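Local structure of glucosidase (Croceicoccus marinus, 5Z3K) at residues A[174-177]-A[178-182]; A[208-211]-A[212-216]. The protein is a GH39-family beta-glucosidase that probably hydrolyses O-glycosidic bonds. All coordinates share one frame; numbering follows the deposited sequence.

Contact 1: residues A[174-177]-A[178-182]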
loop_
_atom_site.group_PDB
_atom_site.type_symbol
_atom_site.label_atom_id
_atom_site.label_comp_id
_atom_site.label_asym_id
_atom_site.label_seq_id
_atom_site.Cartn_x
_atom_site.Cartn_y
_atom_site.Cartn_z
ATOM N N GLU A 174 23.344 -11.481 5.823
ATOM C CA GLU A 174 24.379 -10.641 6.409
ATOM C C GLU A 174 24.169 -9.185 6.023
ATOM O O GLU A 174 24.414 -8.279 6.830
ATOM C CB GLU A 174 25.764 -11.138 5.988
ATOM C CG GLU A 174 26.140 -12.478 6.600
ATOM C CD GLU A 174 26.234 -12.432 8.125
ATOM O OE1 GLU A 174 25.605 -13.282 8.799
ATOM O OE2 GLU A 174 26.952 -11.549 8.652
HETATM N N MSE A 175 23.691 -8.948 4.807
HETATM C CA MSE A 175 23.354 -7.609 4.355
HETATM C C MSE A 175 22.193 -7.039 5.169
HETATM O O MSE A 175 22.204 -5.866 5.544
HETATM C CB MSE A 175 23.010 -7.624 2.873
HETATM C CG MSE A 175 24.204 -7.706 1.965
HETATM SE SE MSE A 175 23.724 -7.843 0.103
HETATM C CE MSE A 175 23.142 -5.990 -0.250
ATOM N N TYR A 176 21.195 -7.881 5.459
ATOM C CA TYR A 176 20.104 -7.436 6.317
ATOM C C TYR A 176 20.627 -7.032 7.688
ATOM O O TYR A 176 20.267 -5.974 8.217
ATOM C CB TYR A 176 19.033 -8.520 6.467
ATOM C CG TYR A 176 17.949 -8.029 7.394
ATOM C CD1 TYR A 176 17.060 -7.043 6.972
ATOM C CD2 TYR A 176 17.846 -8.489 8.699
ATOM C CE1 TYR A 176 16.086 -6.548 7.816
ATOM C CE2 TYR A 176 16.873 -8.003 9.553
ATOM C CZ TYR A 176 15.993 -7.025 9.100
ATOM O OH TYR A 176 15.026 -6.518 9.917
ATOM N N ALA A 177 21.490 -7.864 8.281
ATOM C CA ALA A 177 21.987 -7.555 9.616
ATOM C C ALA A 177 22.800 -6.268 9.615
ATOM O O ALA A 177 22.715 -5.474 10.558
ATOM C CB ALA A 177 22.820 -8.721 10.158
ATOM N N ALA A 178 23.593 -6.045 8.564
ATOM C CA ALA A 178 24.352 -4.804 8.463
ATOM C C ALA A 178 23.423 -3.599 8.398
ATOM O O ALA A 178 23.650 -2.588 9.077
ATOM C CB ALA A 178 25.268 -4.841 7.238
ATOM N N ALA A 179 22.367 -3.691 7.588
ATOM C CA ALA A 179 21.412 -2.591 7.486
ATOM C C ALA A 179 20.690 -2.358 8.807
ATOM O O ALA A 179 20.525 -1.211 9.237
ATOM C CB ALA A 179 20.415 -2.873 6.363
ATOM N N ALA A 180 20.254 -3.435 9.468
ATOM C CA ALA A 180 19.559 -3.293 10.743
ATOM C C ALA A 180 20.459 -2.666 11.802
ATOM O O ALA A 180 20.029 -1.780 12.556
ATOM C CB ALA A 180 19.040 -4.654 11.211
ATOM N N ARG A 181 21.710 -3.135 11.894
ATOM C CA ARG A 181 22.676 -2.512 12.795
ATOM C C ARG A 181 22.822 -1.021 12.511
ATOM O O ARG A 181 22.852 -0.204 13.438
ATOM C CB ARG A 181 24.037 -3.203 12.675
ATOM C CG ARG A 181 24.162 -4.471 13.513
ATOM C CD ARG A 181 25.618 -4.906 13.661
ATOM N NE ARG A 181 26.287 -4.987 12.367
ATOM C CZ ARG A 181 26.286 -6.070 11.597
ATOM N NH1 ARG A 181 25.664 -7.175 11.996
ATOM N NH2 ARG A 181 26.913 -6.054 10.431
ATOM N N ALA A 182 22.937 -0.648 11.234
ATOM C CA ALA A 182 23.147 0.759 10.900
ATOM C C ALA A 182 21.926 1.602 11.253
ATOM O O ALA A 182 22.059 2.693 11.820
ATOM C CB ALA A 182 23.492 0.908 9.418
HETATM O O HOH W 1 26.529 -8.500 8.862
HETATM O O HOH W 2 26.335 -9.749 11.373
#
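E174 O receives two donors: the backbone N of A178, at 2.9 Å, and a bridging water that also reaches R181. The site lies in helix 169-186, the crossover helix of the beta-alpha-beta unit between strands 151-154 and 191-197 of the TIM barrel, and each of E174 to A177 accepts the amide four residues further on. The straightest of these bonds, with an N-H...O angle of 169°, runs from R181 N to A177 O. On the outer side of the helix E174 and R181 are joined through water rather than directly, OE2 and NH1 standing 5.7 Å apart. Water 1 gives one hydrogen to E174 O and the other to E174 OE2, while it accepts from R181 NH2 over 2.9 Å in the plane of the guanidinium. Water 2 accepts from R181 NH1 at 2.7 Å and returns only a weak bond to OE2. The arginine chain folds back along the helix through its bend at chi3 (-51°), which lays one guanidinium face over A177 O, 3.6 Å from the plane and offset toward the rim. R181 NH2 also makes a salt bridge to E127 of helix 123-138, and E174 OE1 bonds to Y213 OH, so both charges have second partners. On this polar side A178 CB touches E127 too. The inner side is apolar. With CG anti to the backbone N (chi1 178°), the Y176 ring is carried out from the helix to pack against F154 of strand 151-154 and V214 of helix 208-216, and its hydroxyl bonds to P220 O. The small alanines let neighbours come close: A179 meets F154, and A180 meets V219. One turn on from the tyrosine, A180 CB approaches the ring obliquely, 4.3 Å from Y176 CE2.

Contact 2: residues A[208-211]-A[212-216]; sequences EGFL and DYVKQ
V214 CG2 lies 3.3 Å from both L211 O and F210 O, while CG1 sits over one face of the F210 ring, 4.1 Å above its plane and offset toward the rim. L211 meets the next turn through its carbonyl: L211 O accepts K215 N at 3.1 Å, and K215 CB comes within 3.3 Å of the same oxygen. The F210 ring reaches its place because CG is anti to the backbone N (chi1 -177°). This is helix 208-216, the short crossover between barrel strands 191-197 and 223-229. With an alanine in place of V214, the loss of both methyls would probably open a gap over the F210 ring face and against Y176. D212 works on the polar side: its N bonds to E208 O at 2.8 Å, and its CB rests 3.2 Å from that oxygen. Its carboxylate returns to the backbone through a water that donates to D212 OD2 at 3.0 Å and to G209 O at 2.8 Å. G209 O is thus held twice, since Y213 N also bonds to it, though with a bent N-H...O angle of 148° and from 39° out of the carbonyl plane. A valine-aromatic pair on the buried side and a hydrated carboxylate on the other imply an amphipathic helix, whose polar side draws on water as well as its own backbone.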
loop_
_atom_site.group_PDB
_atom_site.type_symbol
_atom_site.label_atom_id
_atom_site.label_comp_id
_atom_site.label_asym_id
_atom_site.label_seq_id
_atom_site.Cartn_x
_atom_site.Cartn_y
_atom_site.Cartn_z
ATOM N N GLU A 208 11.036 -18.950 5.862
ATOM C CA GLU A 208 11.550 -19.662 7.033
ATOM C C GLU A 208 13.034 -19.373 7.262
ATOM O O GLU A 208 13.462 -19.110 8.393
ATOM C CB GLU A 208 11.315 -21.165 6.865
ATOM C CG GLU A 208 9.889 -21.611 7.157
ATOM C CD GLU A 208 8.951 -21.491 5.958
ATOM O OE1 GLU A 208 9.294 -20.792 4.974
ATOM O OE2 GLU A 208 7.854 -22.098 6.013
ATOM N N GLY A 209 13.838 -19.429 6.200
ATOM C CA GLY A 209 15.272 -19.216 6.357
ATOM C C GLY A 209 15.624 -17.821 6.832
ATOM O O GLY A 209 16.586 -17.640 7.591
ATOM N N PHE A 210 14.855 -16.816 6.395
ATOM C CA PHE A 210 15.062 -15.453 6.876
ATOM C C PHE A 210 14.658 -15.317 8.342
ATOM O O PHE A 210 15.415 -14.781 9.159
ATOM C CB PHE A 210 14.275 -14.476 5.994
ATOM C CG PHE A 210 14.470 -13.038 6.362
ATOM C CD1 PHE A 210 15.697 -12.416 6.156
ATOM C CD2 PHE A 210 13.429 -12.301 6.915
ATOM C CE1 PHE A 210 15.882 -11.095 6.499
ATOM C CE2 PHE A 210 13.615 -10.976 7.264
ATOM C CZ PHE A 210 14.842 -10.372 7.050
ATOM N N LEU A 211 13.460 -15.789 8.692
ATOM C CA LEU A 211 13.008 -15.728 10.079
ATOM C C LEU A 211 13.939 -16.513 10.998
ATOM O O LEU A 211 14.206 -16.091 12.131
ATOM C CB LEU A 211 11.583 -16.265 10.186
ATOM C CG LEU A 211 10.529 -15.318 9.598
ATOM C CD1 LEU A 211 9.236 -16.064 9.290
ATOM C CD2 LEU A 211 10.295 -14.185 10.581
ATOM N N ASP A 212 14.428 -17.662 10.532
ATOM C CA ASP A 212 15.346 -18.455 11.346
ATOM C C ASP A 212 16.640 -17.691 11.604
ATOM O O ASP A 212 17.160 -17.698 12.726
ATOM C CB ASP A 212 15.629 -19.795 10.664
ATOM C CG ASP A 212 16.596 -20.673 11.463
ATOM O OD1 ASP A 212 16.245 -21.093 12.586
ATOM O OD2 ASP A 212 17.704 -20.945 10.959
ATOM N N TYR A 213 17.150 -16.993 10.586
ATOM C CA TYR A 213 18.403 -16.261 10.735
ATOM C C TYR A 213 18.274 -15.120 11.737
ATOM O O TYR A 213 19.123 -14.962 12.623
ATOM C CB TYR A 213 18.876 -15.722 9.381
ATOM C CG TYR A 213 20.085 -14.822 9.518
ATOM C CD1 TYR A 213 19.941 -13.448 9.711
ATOM C CD2 TYR A 213 21.372 -15.348 9.474
ATOM C CE1 TYR A 213 21.051 -12.629 9.857
ATOM C CE2 TYR A 213 22.482 -14.538 9.614
ATOM C CZ TYR A 213 22.314 -13.179 9.806
ATOM O OH TYR A 213 23.417 -12.364 9.949
ATOM N N VAL A 214 17.243 -14.278 11.587
ATOM C CA VAL A 214 17.122 -13.133 12.485
ATOM C C VAL A 214 16.853 -13.595 13.912
ATOM O O VAL A 214 17.239 -12.919 14.874
ATOM C CB VAL A 214 16.041 -12.155 11.979
ATOM C CG1 VAL A 214 16.504 -11.485 10.695
ATOM C CG2 VAL A 214 14.719 -12.861 11.749
ATOM N N LYS A 215 16.197 -14.744 14.077
ATOM C CA LYS A 215 15.989 -15.290 15.414
ATOM C C LYS A 215 17.299 -15.782 16.017
ATOM O O LYS A 215 17.675 -15.387 17.126
ATOM C CB LYS A 215 14.974 -16.429 15.373
ATOM C CG LYS A 215 14.743 -17.061 16.734
ATOM C CD LYS A 215 13.714 -18.170 16.673
ATOM C CE LYS A 215 13.455 -18.731 18.055
ATOM N NZ LYS A 215 13.523 -20.225 18.035
ATOM N N GLN A 216 18.007 -16.648 15.293
ATOM C CA GLN A 216 19.222 -17.247 15.835
ATOM C C GLN A 216 20.323 -16.214 16.052
ATOM O O GLN A 216 21.115 -16.348 16.988
ATOM C CB GLN A 216 19.693 -18.360 14.906
ATOM C CG GLN A 216 18.707 -19.514 14.833
ATOM C CD GLN A 216 18.425 -20.119 16.201
ATOM O OE1 GLN A 216 19.350 -20.468 16.939
ATOM N NE2 GLN A 216 17.144 -20.247 16.546
HETATM O O HOH W 3 18.538 -19.421 8.486
#

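In the fold
Contacts 1 and 2 lie on successive crossover helices of the eight-stranded barrel, with centres 14 Å apart, and the helices pack against each other. Contact 1 is the more buried, its alanine-rich turns fitting between helix 123-138, strand 151-154 and helix 208-216; contact 2 is only partly buried, on a shorter helix. Y176 joins their apolar sides: it meets the F210 ring edge-to-face, and its CE2 lies 3.7 Å from V214 CG1. Beside this core, the Y213 hydroxyl that bonds E174 also touches A177 CB. Both contacts recruit water to a carboxylate and a backbone oxygen, but contact 1 adds an arginine tied to a third helix, whereas contact 2 bridges D212 and G209 O without a basic side chain.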